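Local coordinates for protein Rv1364c/MT1410 (PDB 3KE6) that probably joins a manganese-binding PP2C-type phosphatase domain to an anti-sigma-factor kinase domain, and so takes part in regulating a sigma factor by reversible phosphorylation, at residues S152-V156 and T202-A206; L190-R196 and L239-Y245; S319-A325 and S337-R341; G332-V338 and A379-L385. One frame throughout, in Å; residues are numbered along the deposited sequence.

Contact 1: S152-V156 and T202-A206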
loop_
_atom_site.group_PDB
_atom_site.type_symbol
_atom_site.label_atom_id
_atom_site.label_comp_id
_atom_site.label_asym_id
_atom_site.label_seq_id
_atom_site.Cartn_x
_atom_site.Cartn_y
_atom_site.Cartn_z
ATOM N N SER A 152 15.658 14.860 7.104
ATOM C CA SER A 152 16.656 14.248 7.952
ATOM C C SER A 152 16.370 12.761 7.921
ATOM O O SER A 152 15.247 12.340 8.185
ATOM C CB SER A 152 16.558 14.763 9.381
ATOM O OG SER A 152 17.211 13.862 10.259
ATOM N N ALA A 153 17.378 11.973 7.566
ATOM C CA ALA A 153 17.279 10.532 7.659
ATOM C C ALA A 153 17.936 10.143 8.967
ATOM O O ALA A 153 18.721 10.901 9.509
ATOM C CB ALA A 153 17.965 9.867 6.484
ATOM N N ARG A 154 17.564 8.989 9.492
ATOM C CA ARG A 154 18.229 8.373 10.628
ATOM C C ARG A 154 17.547 7.049 10.815
ATOM O O ARG A 154 16.354 6.926 10.555
ATOM C CB ARG A 154 18.112 9.196 11.914
ATOM C CG ARG A 154 16.759 9.145 12.585
ATOM C CD ARG A 154 16.591 10.239 13.632
ATOM N NE ARG A 154 15.278 10.128 14.271
ATOM C CZ ARG A 154 14.990 9.299 15.278
ATOM N NH1 ARG A 154 15.922 8.498 15.809
ATOM N NH2 ARG A 154 13.755 9.272 15.770
ATOM N N TYR A 155 18.297 6.060 11.258
ATOM C CA TYR A 155 17.733 4.763 11.522
ATOM C C TYR A 155 16.981 4.803 12.832
ATOM O O TYR A 155 17.420 5.429 13.787
ATOM C CB TYR A 155 18.844 3.705 11.550
ATOM C CG TYR A 155 19.401 3.480 10.169
ATOM C CD1 TYR A 155 20.598 4.067 9.767
ATOM C CD2 TYR A 155 18.686 2.721 9.234
ATOM C CE1 TYR A 155 21.083 3.880 8.481
ATOM C CE2 TYR A 155 19.161 2.526 7.957
ATOM C CZ TYR A 155 20.352 3.106 7.578
ATOM O OH TYR A 155 20.800 2.899 6.294
ATOM N N VAL A 156 15.826 4.155 12.861
ATOM C CA VAL A 156 15.116 3.915 14.110
ATOM C C VAL A 156 15.911 2.874 14.867
ATOM O O VAL A 156 16.693 2.147 14.265
ATOM C CB VAL A 156 13.671 3.413 13.874
ATOM C CG1 VAL A 156 12.821 4.497 13.225
ATOM C CG2 VAL A 156 13.665 2.168 13.032
ATOM N N THR A 202 25.424 1.267 4.937
ATOM C CA THR A 202 24.344 1.774 5.794
ATOM C C THR A 202 24.265 3.303 5.742
ATOM O O THR A 202 23.208 3.858 5.476
ATOM C CB THR A 202 24.494 1.278 7.278
ATOM O OG1 THR A 202 23.385 0.432 7.611
ATOM C CG2 THR A 202 24.543 2.443 8.278
ATOM N N ALA A 203 25.393 3.973 5.978
ATOM C CA ALA A 203 25.436 5.444 6.006
ATOM C C ALA A 203 25.166 6.095 4.638
ATOM O O ALA A 203 24.831 7.276 4.581
ATOM C CB ALA A 203 26.762 5.927 6.563
ATOM N N GLU A 204 25.311 5.336 3.552
ATOM C CA GLU A 204 25.105 5.870 2.207
ATOM C C GLU A 204 23.624 5.871 1.863
ATOM O O GLU A 204 23.105 6.810 1.252
ATOM C CB GLU A 204 25.879 5.045 1.176
ATOM C CG GLU A 204 25.979 5.727 -0.189
ATOM C CD GLU A 204 26.630 4.858 -1.256
ATOM O OE1 GLU A 204 27.573 4.086 -0.916
ATOM O OE2 GLU A 204 26.194 4.965 -2.433
ATOM N N PHE A 205 22.955 4.791 2.241
ATOM C CA PHE A 205 21.519 4.673 2.119
ATOM C C PHE A 205 20.855 5.843 2.858
ATOM O O PHE A 205 20.052 6.561 2.273
ATOM C CB PHE A 205 21.100 3.288 2.655
ATOM C CG PHE A 205 19.612 3.048 2.729
ATOM C CD1 PHE A 205 18.714 3.700 1.885
ATOM C CD2 PHE A 205 19.115 2.129 3.643
ATOM C CE1 PHE A 205 17.343 3.460 1.979
ATOM C CE2 PHE A 205 17.752 1.871 3.741
ATOM C CZ PHE A 205 16.865 2.532 2.908
ATOM N N ALA A 206 21.216 6.057 4.119
ATOM C CA ALA A 206 20.663 7.172 4.908
ATOM C C ALA A 206 20.876 8.541 4.249
ATOM O O ALA A 206 19.922 9.283 4.058
ATOM C CB ALA A 206 21.250 7.175 6.321
#
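Tyr155 swings its ring away from its own carbonyl (chi1 -70°) and across to helix 198-212, while Phe205, with CG opposite its backbone N (chi1 174°), turns its ring in beside the phenol. The tyrosine hydroxyl reaches the backbone of the helical turn Thr202-Ala206, where OH donates to Thr202 O at 2.7 Å. The donor is tilted 29° from the carbonyl plane, and the same oxygen also accepts the helical bond from Ala206 N at 3.3 Å, so two donors grip one carbonyl. Thr202 O sits at the edge of the phenol ring, in its plane. Carbon atoms close in around this bond: Phe205 CD2 lies 4.2 Å from Tyr155 CZ, Thr202 CG2 is 3.8 Å from Tyr155 CE1, and Ala206 CB is 3.9 Å from that same CE1. Two residues back along the strand, Ala153 CB rests 4.3 Å from Ala206 CB. Leu145 of the neighbouring strand 145-147 touches Ala153, Tyr155 and Phe205, and Tyr186 meets the Phe205 ring edge-to-face. The Phe205 side chain is about 14 Å from a manganese ion. The contact is a helix laid against a short strand, fastened by a tyrosine-to-backbone bond, near the surface of the PP2C-like (SpoIIE-type) phosphatase domain.

Contact 2: L190-R196 and L239-Y245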
loop_
_atom_site.group_PDB
_atom_site.type_symbol
_atom_site.label_atom_id
_atom_site.label_comp_id
_atom_site.label_asym_id
_atom_site.label_seq_id
_atom_site.Cartn_x
_atom_site.Cartn_y
_atom_site.Cartn_z
ATOM N N LEU A 190 19.792 -4.591 0.298
ATOM C CA LEU A 190 19.936 -3.186 -0.038
ATOM C C LEU A 190 21.242 -2.615 0.481
ATOM O O LEU A 190 21.864 -1.786 -0.179
ATOM C CB LEU A 190 18.756 -2.390 0.517
ATOM C CG LEU A 190 18.570 -0.960 0.011
ATOM C CD1 LEU A 190 18.580 -0.852 -1.520
ATOM C CD2 LEU A 190 17.280 -0.428 0.582
ATOM N N ILE A 191 21.675 -3.067 1.649
ATOM C CA ILE A 191 22.870 -2.498 2.259
ATOM C C ILE A 191 24.108 -3.399 2.221
ATOM O O ILE A 191 25.199 -2.916 2.458
ATOM C CB ILE A 191 22.597 -1.990 3.697
ATOM C CG1 ILE A 191 22.001 -3.094 4.578
ATOM C CG2 ILE A 191 21.658 -0.774 3.641
ATOM C CD1 ILE A 191 21.874 -2.688 6.040
ATOM N N GLU A 192 23.943 -4.687 1.907
ATOM C CA GLU A 192 25.084 -5.603 1.737
ATOM C C GLU A 192 25.393 -5.798 0.258
ATOM O O GLU A 192 25.304 -6.905 -0.270
ATOM C CB GLU A 192 24.814 -6.955 2.396
ATOM C CG GLU A 192 24.400 -6.851 3.849
ATOM C CD GLU A 192 24.973 -7.965 4.708
ATOM O OE1 GLU A 192 24.209 -8.906 5.036
ATOM O OE2 GLU A 192 26.187 -7.892 5.047
ATOM N N ARG A 193 25.766 -4.701 -0.391
ATOM C CA ARG A 193 26.060 -4.673 -1.828
ATOM C C ARG A 193 27.529 -5.062 -2.057
ATOM O O ARG A 193 28.373 -4.798 -1.197
ATOM C CB ARG A 193 25.776 -3.265 -2.394
ATOM C CG ARG A 193 24.362 -2.747 -2.060
ATOM C CD ARG A 193 24.128 -1.289 -2.436
ATOM N NE ARG A 193 24.638 -0.336 -1.442
ATOM C CZ ARG A 193 25.588 0.579 -1.660
ATOM N NH1 ARG A 193 26.170 0.707 -2.850
ATOM N NH2 ARG A 193 25.965 1.384 -0.672
ATOM N N PRO A 194 27.832 -5.704 -3.207
ATOM C CA PRO A 194 29.207 -6.064 -3.563
ATOM C C PRO A 194 30.210 -4.917 -3.373
ATOM O O PRO A 194 29.903 -3.761 -3.702
ATOM C CB PRO A 194 29.115 -6.449 -5.050
ATOM C CG PRO A 194 27.702 -6.716 -5.326
ATOM C CD PRO A 194 26.859 -6.164 -4.217
ATOM N N GLY A 195 31.389 -5.254 -2.839
ATOM C CA GLY A 195 32.478 -4.300 -2.655
ATOM C C GLY A 195 32.130 -3.091 -1.805
ATOM O O GLY A 195 32.629 -1.994 -2.057
ATOM N N ARG A 196 31.273 -3.280 -0.806
ATOM C CA ARG A 196 30.863 -2.190 0.088
ATOM C C ARG A 196 30.726 -2.696 1.533
ATOM O O ARG A 196 29.951 -3.619 1.800
ATOM C CB ARG A 196 29.531 -1.578 -0.372
ATOM C CG ARG A 196 29.516 -0.969 -1.795
ATOM C CD ARG A 196 29.678 0.528 -1.775
ATOM N NE ARG A 196 30.868 0.921 -1.041
ATOM C CZ ARG A 196 31.166 2.166 -0.686
ATOM N NH1 ARG A 196 30.373 3.186 -1.001
ATOM N NH2 ARG A 196 32.290 2.388 -0.015
ATOM N N LEU A 239 21.637 3.598 -5.387
ATOM C CA LEU A 239 22.372 2.644 -4.549
ATOM C C LEU A 239 22.920 1.455 -5.348
ATOM O O LEU A 239 24.000 0.950 -5.038
ATOM C CB LEU A 239 21.517 2.106 -3.396
ATOM C CG LEU A 239 21.297 2.923 -2.119
ATOM C CD1 LEU A 239 20.983 1.963 -0.975
ATOM C CD2 LEU A 239 22.476 3.804 -1.751
ATOM N N LEU A 240 22.188 1.021 -6.370
ATOM C CA LEU A 240 22.584 -0.143 -7.164
ATOM C C LEU A 240 23.110 0.206 -8.559
ATOM O O LEU A 240 23.582 -0.680 -9.272
ATOM C CB LEU A 240 21.398 -1.095 -7.292
ATOM C CG LEU A 240 20.752 -1.533 -5.974
ATOM C CD1 LEU A 240 19.463 -2.296 -6.252
ATOM C CD2 LEU A 240 21.715 -2.366 -5.138
ATOM N N ARG A 241 23.020 1.484 -8.937
ATOM C CA ARG A 241 23.427 1.971 -10.265
ATOM C C ARG A 241 24.702 1.316 -10.769
ATOM O O ARG A 241 24.703 0.668 -11.818
ATOM C CB ARG A 241 23.618 3.500 -10.236
ATOM C CG ARG A 241 24.333 4.100 -11.452
ATOM C CD ARG A 241 24.823 5.529 -11.185
ATOM N NE ARG A 241 23.777 6.544 -11.377
ATOM C CZ ARG A 241 23.984 7.864 -11.391
ATOM N NH1 ARG A 241 25.205 8.370 -11.223
ATOM N NH2 ARG A 241 22.969 8.690 -11.580
ATOM N N SER A 242 25.780 1.508 -10.014
ATOM C CA SER A 242 27.099 1.012 -10.394
ATOM C C SER A 242 27.446 -0.284 -9.669
ATOM O O SER A 242 28.070 -1.183 -10.241
ATOM C CB SER A 242 28.171 2.069 -10.084
ATOM O OG SER A 242 28.261 2.311 -8.686
ATOM N N THR A 243 27.030 -0.365 -8.411
ATOM C CA THR A 243 27.503 -1.397 -7.495
ATOM C C THR A 243 26.885 -2.788 -7.737
ATOM O O THR A 243 27.423 -3.794 -7.269
ATOM C CB THR A 243 27.213 -0.962 -6.041
ATOM O OG1 THR A 243 28.183 -1.526 -5.159
ATOM C CG2 THR A 243 25.809 -1.381 -5.613
ATOM N N GLY A 244 25.756 -2.844 -8.445
ATOM C CA GLY A 244 25.046 -4.106 -8.676
ATOM C C GLY A 244 24.432 -4.671 -7.403
ATOM O O GLY A 244 24.380 -3.992 -6.375
ATOM N N TYR A 245 23.981 -5.922 -7.466
ATOM C CA TYR A 245 23.349 -6.583 -6.312
ATOM C C TYR A 245 23.675 -8.068 -6.297
ATOM O O TYR A 245 23.933 -8.651 -7.349
ATOM C CB TYR A 245 21.815 -6.350 -6.283
ATOM C CG TYR A 245 21.011 -6.840 -7.496
ATOM C CD1 TYR A 245 21.332 -6.442 -8.795
ATOM C CD2 TYR A 245 19.901 -7.662 -7.335
ATOM C CE1 TYR A 245 20.590 -6.874 -9.898
ATOM C CE2 TYR A 245 19.147 -8.095 -8.442
ATOM C CZ TYR A 245 19.507 -7.698 -9.718
ATOM O OH TYR A 245 18.795 -8.114 -10.818
#
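Arg193 lays its aliphatic chain over the last part of helix 227-241 and the turn that follows, where its CD packs 3.8 Å from Leu240 CD2 and 3.6 Å from Thr243 CG2. A bend at chi3 (-82°) sets NH1 3.1 Å from Leu239 O. Leu239 CD2 lies over one face of the guanidinium, not closely, and Thr243 CG2 and Leu190 O lie at its edge, in plane. NH2 forms a salt bridge with Glu204 of helix 198-212, a carboxylate that also pairs with Arg196. Thr243 crosses the arginine at about a right angle; its other branch, OG1, comes within 3.2 Å of Pro194 O. The Pro194 ring packs on the backbone of Thr243 and Gly244, CG lying 3.5 Å from Thr243 O. At the other end of the contact, Leu190 CD1 meets Leu239 CD1 at 3.7 Å, the two leucines crossing nearly at right angles. The Leu190 side chain is about 9 Å from a manganese ion. Gly244 leaves the helix with positive phi and turns the chain toward Tyr245, while Arg193 to Arg196 form a type II beta turn. The result is a loop packed on the C-terminal part of a helix within the PP2C-like (SpoIIE-type) phosphatase domain.

Contact 3: S319-A325 and S337-R341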
loop_
_atom_site.group_PDB
_atom_site.type_symbol
_atom_site.label_atom_id
_atom_site.label_comp_id
_atom_site.label_asym_id
_atom_site.label_seq_id
_atom_site.Cartn_x
_atom_site.Cartn_y
_atom_site.Cartn_z
ATOM N N SER A 319 -33.162 20.842 -10.996
ATOM C CA SER A 319 -32.327 21.661 -10.128
ATOM C C SER A 319 -31.812 20.878 -8.931
ATOM O O SER A 319 -32.590 20.410 -8.126
ATOM C CB SER A 319 -33.121 22.862 -9.637
ATOM O OG SER A 319 -32.306 23.670 -8.828
ATOM N N LYS A 320 -30.495 20.750 -8.824
ATOM C CA LYS A 320 -29.846 19.983 -7.735
ATOM C C LYS A 320 -30.353 18.542 -7.626
ATOM O O LYS A 320 -30.447 17.980 -6.534
ATOM C CB LYS A 320 -30.030 20.691 -6.381
ATOM C CG LYS A 320 -29.639 22.153 -6.376
ATOM C CD LYS A 320 -28.162 22.365 -6.682
ATOM C CE LYS A 320 -27.833 23.859 -6.800
ATOM N NZ LYS A 320 -27.607 24.488 -5.454
ATOM N N GLY A 321 -30.679 17.951 -8.765
ATOM C CA GLY A 321 -31.314 16.659 -8.789
ATOM C C GLY A 321 -30.340 15.513 -8.675
ATOM O O GLY A 321 -30.763 14.381 -8.593
ATOM N N ILE A 322 -29.041 15.803 -8.675
ATOM C CA ILE A 322 -28.030 14.770 -8.619
ATOM C C ILE A 322 -27.021 14.988 -7.491
ATOM O O ILE A 322 -26.422 16.073 -7.376
ATOM C CB ILE A 322 -27.302 14.660 -9.951
ATOM C CG1 ILE A 322 -28.343 14.448 -11.075
ATOM C CG2 ILE A 322 -26.292 13.495 -9.899
ATOM C CD1 ILE A 322 -27.781 13.953 -12.377
ATOM N N VAL A 323 -26.831 13.960 -6.660
ATOM C CA VAL A 323 -25.900 14.054 -5.556
ATOM C C VAL A 323 -24.839 12.999 -5.720
ATOM O O VAL A 323 -25.147 11.824 -5.910
ATOM C CB VAL A 323 -26.608 13.889 -4.202
ATOM C CG1 VAL A 323 -25.660 14.228 -3.065
ATOM C CG2 VAL A 323 -27.869 14.771 -4.146
ATOM N N VAL A 324 -23.581 13.418 -5.684
ATOM C CA VAL A 324 -22.475 12.482 -5.839
ATOM C C VAL A 324 -21.584 12.619 -4.643
ATOM O O VAL A 324 -21.307 13.716 -4.182
ATOM C CB VAL A 324 -21.619 12.768 -7.098
ATOM C CG1 VAL A 324 -20.535 11.718 -7.224
ATOM C CG2 VAL A 324 -22.470 12.856 -8.383
ATOM N N ALA A 325 -21.144 11.489 -4.134
ATOM C CA ALA A 325 -20.322 11.435 -2.937
ATOM C C ALA A 325 -19.305 10.353 -3.184
ATOM O O ALA A 325 -19.621 9.334 -3.801
ATOM C CB ALA A 325 -21.175 11.105 -1.731
ATOM N N SER A 337 -21.436 7.126 -4.316
ATOM C CA SER A 337 -22.848 7.011 -4.594
ATOM C C SER A 337 -23.324 8.151 -5.443
ATOM O O SER A 337 -22.878 9.279 -5.303
ATOM C CB SER A 337 -23.682 6.966 -3.311
ATOM O OG SER A 337 -23.349 8.014 -2.429
ATOM N N VAL A 338 -24.255 7.817 -6.320
ATOM C CA VAL A 338 -24.886 8.759 -7.178
ATOM C C VAL A 338 -26.359 8.633 -6.862
ATOM O O VAL A 338 -26.961 7.606 -7.146
ATOM C CB VAL A 338 -24.579 8.432 -8.630
ATOM C CG1 VAL A 338 -25.326 9.385 -9.579
ATOM C CG2 VAL A 338 -23.078 8.485 -8.836
ATOM N N ILE A 339 -26.911 9.664 -6.219
ATOM C CA ILE A 339 -28.314 9.660 -5.799
ATOM C C ILE A 339 -29.069 10.668 -6.640
ATOM O O ILE A 339 -28.644 11.821 -6.746
ATOM C CB ILE A 339 -28.462 10.034 -4.317
ATOM C CG1 ILE A 339 -27.672 9.060 -3.457
ATOM C CG2 ILE A 339 -29.928 10.057 -3.935
ATOM C CD1 ILE A 339 -27.803 9.289 -1.961
ATOM N N ASP A 340 -30.169 10.247 -7.245
ATOM C CA ASP A 340 -30.988 11.173 -8.030
ATOM C C ASP A 340 -32.464 11.054 -7.657
ATOM O O ASP A 340 -32.834 10.210 -6.857
ATOM C CB ASP A 340 -30.764 10.972 -9.540
ATOM C CG ASP A 340 -31.359 9.645 -10.073
ATOM O OD1 ASP A 340 -32.584 9.609 -10.333
ATOM O OD2 ASP A 340 -30.593 8.655 -10.262
ATOM N N ARG A 341 -33.301 11.900 -8.247
ATOM C CA ARG A 341 -34.720 11.967 -7.855
ATOM C C ARG A 341 -35.642 10.933 -8.530
ATOM O O ARG A 341 -36.866 11.099 -8.565
ATOM C CB ARG A 341 -35.242 13.393 -8.013
ATOM C CG ARG A 341 -34.628 14.316 -6.964
ATOM C CD ARG A 341 -35.503 15.483 -6.646
ATOM N NE ARG A 341 -35.412 16.499 -7.682
ATOM C CZ ARG A 341 -34.690 17.618 -7.612
ATOM N NH1 ARG A 341 -33.973 17.913 -6.537
ATOM N NH2 ARG A 341 -34.717 18.463 -8.636
HETATM O O HOH W 1 -24.412 10.610 -3.025
#
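Arg341 clasps Ser319 O end-on with two nitrogens, NH2 at 2.9 Å and NH1 at 3.3 Å. Both reach the oxygen from the same face of its carbonyl plane, NH2 well above it, yet the oxygen stays close to the guanidinium plane. A bend at chi3 (-78°) brings the group round so that Gly321 CA lies over one of its faces. NH2 has a second partner, Asp317, whose carboxylate forms a salt bridge with it and also takes the amide of Ser319.

From there the strands run antiparallel. Val323 and Ile339 form a hydrogen-bonded pair, with Val323 N to Ile339 O and Ile339 N to Val323 O both 2.8 Å. Ala325 and Ser337 form the next, with Ala325 N to Ser337 O at 3.0 Å and Ser337 N to Ala325 O at 2.9 Å. A water lies 2.9 Å from Ser337 OG and makes a weak bond to Val323 O. On the face carrying Ile322, Val324 and Val338, branched chains meet loosely, Ile322 CG2 lying 4.2 Å from Val338 CG1, and helix 292-312 covers Ile322 and Val338. Gly321 and Ile322 both face Leu267 as a classic beta bulge. The chemistry implies a hairpin held mainly by backbone bonds, apolar toward the helix except Asp340, with a mixed outer face of Val323, Ala325, Ser337 and Ile339; its end away from the turn is tied by the Arg341 grip on the Ser319 carbonyl and the salt bridge to Asp317.

Contact 4: G332-V338 and A379-L385; sequences GNVRASV and ATLTHRL
Gly332 starts the pairing with its carbonyl, which accepts Leu385 N at 2.9 Å. At Asn333 the amide lies across Arg384: OD1 comes within 3.3 Å of Arg384 CB, and ND2 sits over one guanidinium face, offset toward the rim and 3.7 Å from NH2; with the planes 61° apart this is no stack. ND2 is hydrogen-bonded to Asp331, the carboxylate that also forms a salt bridge with Arg335. Val334 exchanges two backbone bonds with His383 and sets CG2 against Leu385 CD1 at 3.7 Å. Arg335 runs beside Thr382, both pointing the same way, so that its CG touches the threonine at OG1 (3.5 Å) and CG2. Ala336 makes another two-bond pair with Leu381; the leucine's chi1 of 65° folds the chain between its backbone N and carbonyl carbon, bringing CD1 to 3.7 Å from Ala336 CB. Ser337 adds CB against Thr380 CG2 at 4.1 Å. Val338 closes the row with bonds to and from Ala379. Helix 292-312 covers Ala336, Val338, Ala379 and Leu381, and His383 NE2 hydrogen-bonds to its Asp294. One sheet face is thus largely apolar, with His383 its polar exception, while the face with Asn333, Arg335, Ser337, Thr380, Thr382 and Arg384 is polar. The chemistry implies an inner strand pair of the histidine-kinase-like ATPase domain, held by regular backbone bonds and packed by one face on helix 292-312.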
loop_
_atom_site.group_PDB
_atom_site.type_symbol
_atom_site.label_atom_id
_atom_site.label_comp_id
_atom_site.label_asym_id
_atom_site.label_seq_id
_atom_site.Cartn_x
_atom_site.Cartn_y
_atom_site.Cartn_z
ATOM N N GLY A 332 -8.645 0.959 2.226
ATOM C CA GLY A 332 -8.194 1.009 0.839
ATOM C C GLY A 332 -9.295 0.903 -0.218
ATOM O O GLY A 332 -9.003 0.713 -1.393
ATOM N N ASN A 333 -10.559 1.027 0.184
ATOM C CA ASN A 333 -11.669 1.074 -0.770
ATOM C C ASN A 333 -12.188 2.489 -0.952
ATOM O O ASN A 333 -12.235 3.271 -0.005
ATOM C CB ASN A 333 -12.814 0.175 -0.302
ATOM C CG ASN A 333 -12.492 -1.281 -0.447
ATOM O OD1 ASN A 333 -12.206 -1.725 -1.540
ATOM N ND2 ASN A 333 -12.514 -2.030 0.658
ATOM N N VAL A 334 -12.498 2.820 -2.194
ATOM C CA VAL A 334 -13.297 3.974 -2.505
ATOM C C VAL A 334 -14.737 3.509 -2.530
ATOM O O VAL A 334 -15.042 2.469 -3.066
ATOM C CB VAL A 334 -12.954 4.545 -3.877
ATOM C CG1 VAL A 334 -13.963 5.635 -4.292
ATOM C CG2 VAL A 334 -11.541 5.100 -3.865
ATOM N N ARG A 335 -15.607 4.289 -1.912
ATOM C CA ARG A 335 -17.041 4.054 -1.944
ATOM C C ARG A 335 -17.696 5.312 -2.496
ATOM O O ARG A 335 -17.346 6.431 -2.112
ATOM C CB ARG A 335 -17.547 3.680 -0.549
ATOM C CG ARG A 335 -17.442 2.184 -0.330
ATOM C CD ARG A 335 -17.604 1.744 1.129
ATOM N NE ARG A 335 -16.336 1.965 1.770
ATOM C CZ ARG A 335 -15.552 1.042 2.307
ATOM N NH1 ARG A 335 -15.899 -0.235 2.418
ATOM N NH2 ARG A 335 -14.413 1.452 2.808
ATOM N N ALA A 336 -18.592 5.135 -3.453
ATOM C CA ALA A 336 -19.202 6.278 -4.080
ATOM C C ALA A 336 -20.672 6.036 -4.267
ATOM O O ALA A 336 -21.105 4.881 -4.386
ATOM C CB ALA A 336 -18.553 6.555 -5.428
ATOM N N SER A 337 -21.436 7.126 -4.316
ATOM C CA SER A 337 -22.848 7.011 -4.594
ATOM C C SER A 337 -23.324 8.151 -5.443
ATOM O O SER A 337 -22.878 9.279 -5.303
ATOM C CB SER A 337 -23.682 6.966 -3.311
ATOM O OG SER A 337 -23.349 8.014 -2.429
ATOM N N VAL A 338 -24.255 7.817 -6.320
ATOM C CA VAL A 338 -24.886 8.759 -7.178
ATOM C C VAL A 338 -26.359 8.633 -6.862
ATOM O O VAL A 338 -26.961 7.606 -7.146
ATOM C CB VAL A 338 -24.579 8.432 -8.630
ATOM C CG1 VAL A 338 -25.326 9.385 -9.579
ATOM C CG2 VAL A 338 -23.078 8.485 -8.836
ATOM N N ALA A 379 -27.219 4.717 -6.954
ATOM C CA ALA A 379 -26.253 3.801 -7.579
ATOM C C ALA A 379 -24.981 3.913 -6.779
ATOM O O ALA A 379 -24.541 5.007 -6.528
ATOM C CB ALA A 379 -25.995 4.186 -9.006
ATOM N N THR A 380 -24.418 2.795 -6.342
ATOM C CA THR A 380 -23.220 2.837 -5.510
ATOM C C THR A 380 -22.109 2.016 -6.112
ATOM O O THR A 380 -22.350 1.114 -6.914
ATOM C CB THR A 380 -23.480 2.255 -4.129
ATOM O OG1 THR A 380 -23.843 0.869 -4.270
ATOM C CG2 THR A 380 -24.609 3.017 -3.417
ATOM N N LEU A 381 -20.888 2.320 -5.705
ATOM C CA LEU A 381 -19.762 1.468 -6.041
ATOM C C LEU A 381 -18.757 1.384 -4.935
ATOM O O LEU A 381 -18.611 2.305 -4.155
ATOM C CB LEU A 381 -19.103 1.922 -7.324
ATOM C CG LEU A 381 -18.410 3.265 -7.412
ATOM C CD1 LEU A 381 -17.111 3.298 -6.554
ATOM C CD2 LEU A 381 -18.080 3.534 -8.886
ATOM N N THR A 382 -18.126 0.228 -4.822
ATOM C CA THR A 382 -16.992 0.055 -3.938
ATOM C C THR A 382 -15.881 -0.518 -4.797
ATOM O O THR A 382 -16.060 -1.581 -5.415
ATOM C CB THR A 382 -17.290 -0.910 -2.830
ATOM O OG1 THR A 382 -18.515 -0.555 -2.201
ATOM C CG2 THR A 382 -16.204 -0.893 -1.822
ATOM N N HIS A 383 -14.760 0.192 -4.850
ATOM C CA HIS A 383 -13.587 -0.239 -5.620
ATOM C C HIS A 383 -12.311 -0.184 -4.780
ATOM O O HIS A 383 -11.959 0.875 -4.262
ATOM C CB HIS A 383 -13.424 0.675 -6.813
ATOM C CG HIS A 383 -12.353 0.251 -7.752
ATOM N ND1 HIS A 383 -12.564 -0.685 -8.731
ATOM C CD2 HIS A 383 -11.069 0.649 -7.879
ATOM C CE1 HIS A 383 -11.452 -0.852 -9.423
ATOM N NE2 HIS A 383 -10.532 -0.050 -8.927
ATOM N N ARG A 384 -11.633 -1.323 -4.637
ATOM C CA ARG A 384 -10.341 -1.376 -3.949
ATOM C C ARG A 384 -9.259 -0.709 -4.782
ATOM O O ARG A 384 -9.127 -1.034 -5.933
ATOM C CB ARG A 384 -9.961 -2.834 -3.693
ATOM C CG ARG A 384 -8.648 -3.052 -2.898
ATOM C CD ARG A 384 -8.590 -4.437 -2.233
ATOM N NE ARG A 384 -8.921 -4.361 -0.804
ATOM C CZ ARG A 384 -9.905 -5.018 -0.188
ATOM N NH1 ARG A 384 -10.702 -5.858 -0.837
ATOM N NH2 ARG A 384 -10.091 -4.846 1.113
ATOM N N LEU A 385 -8.522 0.246 -4.221
ATOM C CA LEU A 385 -7.404 0.885 -4.927
ATOM C C LEU A 385 -6.110 0.042 -4.786
ATOM O O LEU A 385 -5.877 -0.596 -3.774
ATOM C CB LEU A 385 -7.175 2.318 -4.412
ATOM C CG LEU A 385 -8.320 3.337 -4.613
ATOM C CD1 LEU A 385 -7.918 4.786 -4.245
ATOM C CD2 LEU A 385 -8.835 3.328 -6.047
#

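How the contacts relate
From the N terminus, contact 1 opens at strand 153-155 and closes on helix 198-212. Contact 2 opens in the loop 190-196 before that closure and closes at the last part of helix 227-241, so the two loops cross. They touch, since Glu204 of contact 1 pairs with Arg193 and Arg196 of contact 2, and together they tie both helices to strand 153-155 and the loop 190-196. Contacts 3 and 4 come later in the chain, within the ATPase domain. Contact 3 closes the hairpin of strands 322-328 and 333-340; contact 4 opens on the strand where contact 3 closes, so their loops overlap, sharing Ser337 and Val338, and joins strand 333-340 to 376-391. Contacts 1 and 3 have centres about 50 Å apart.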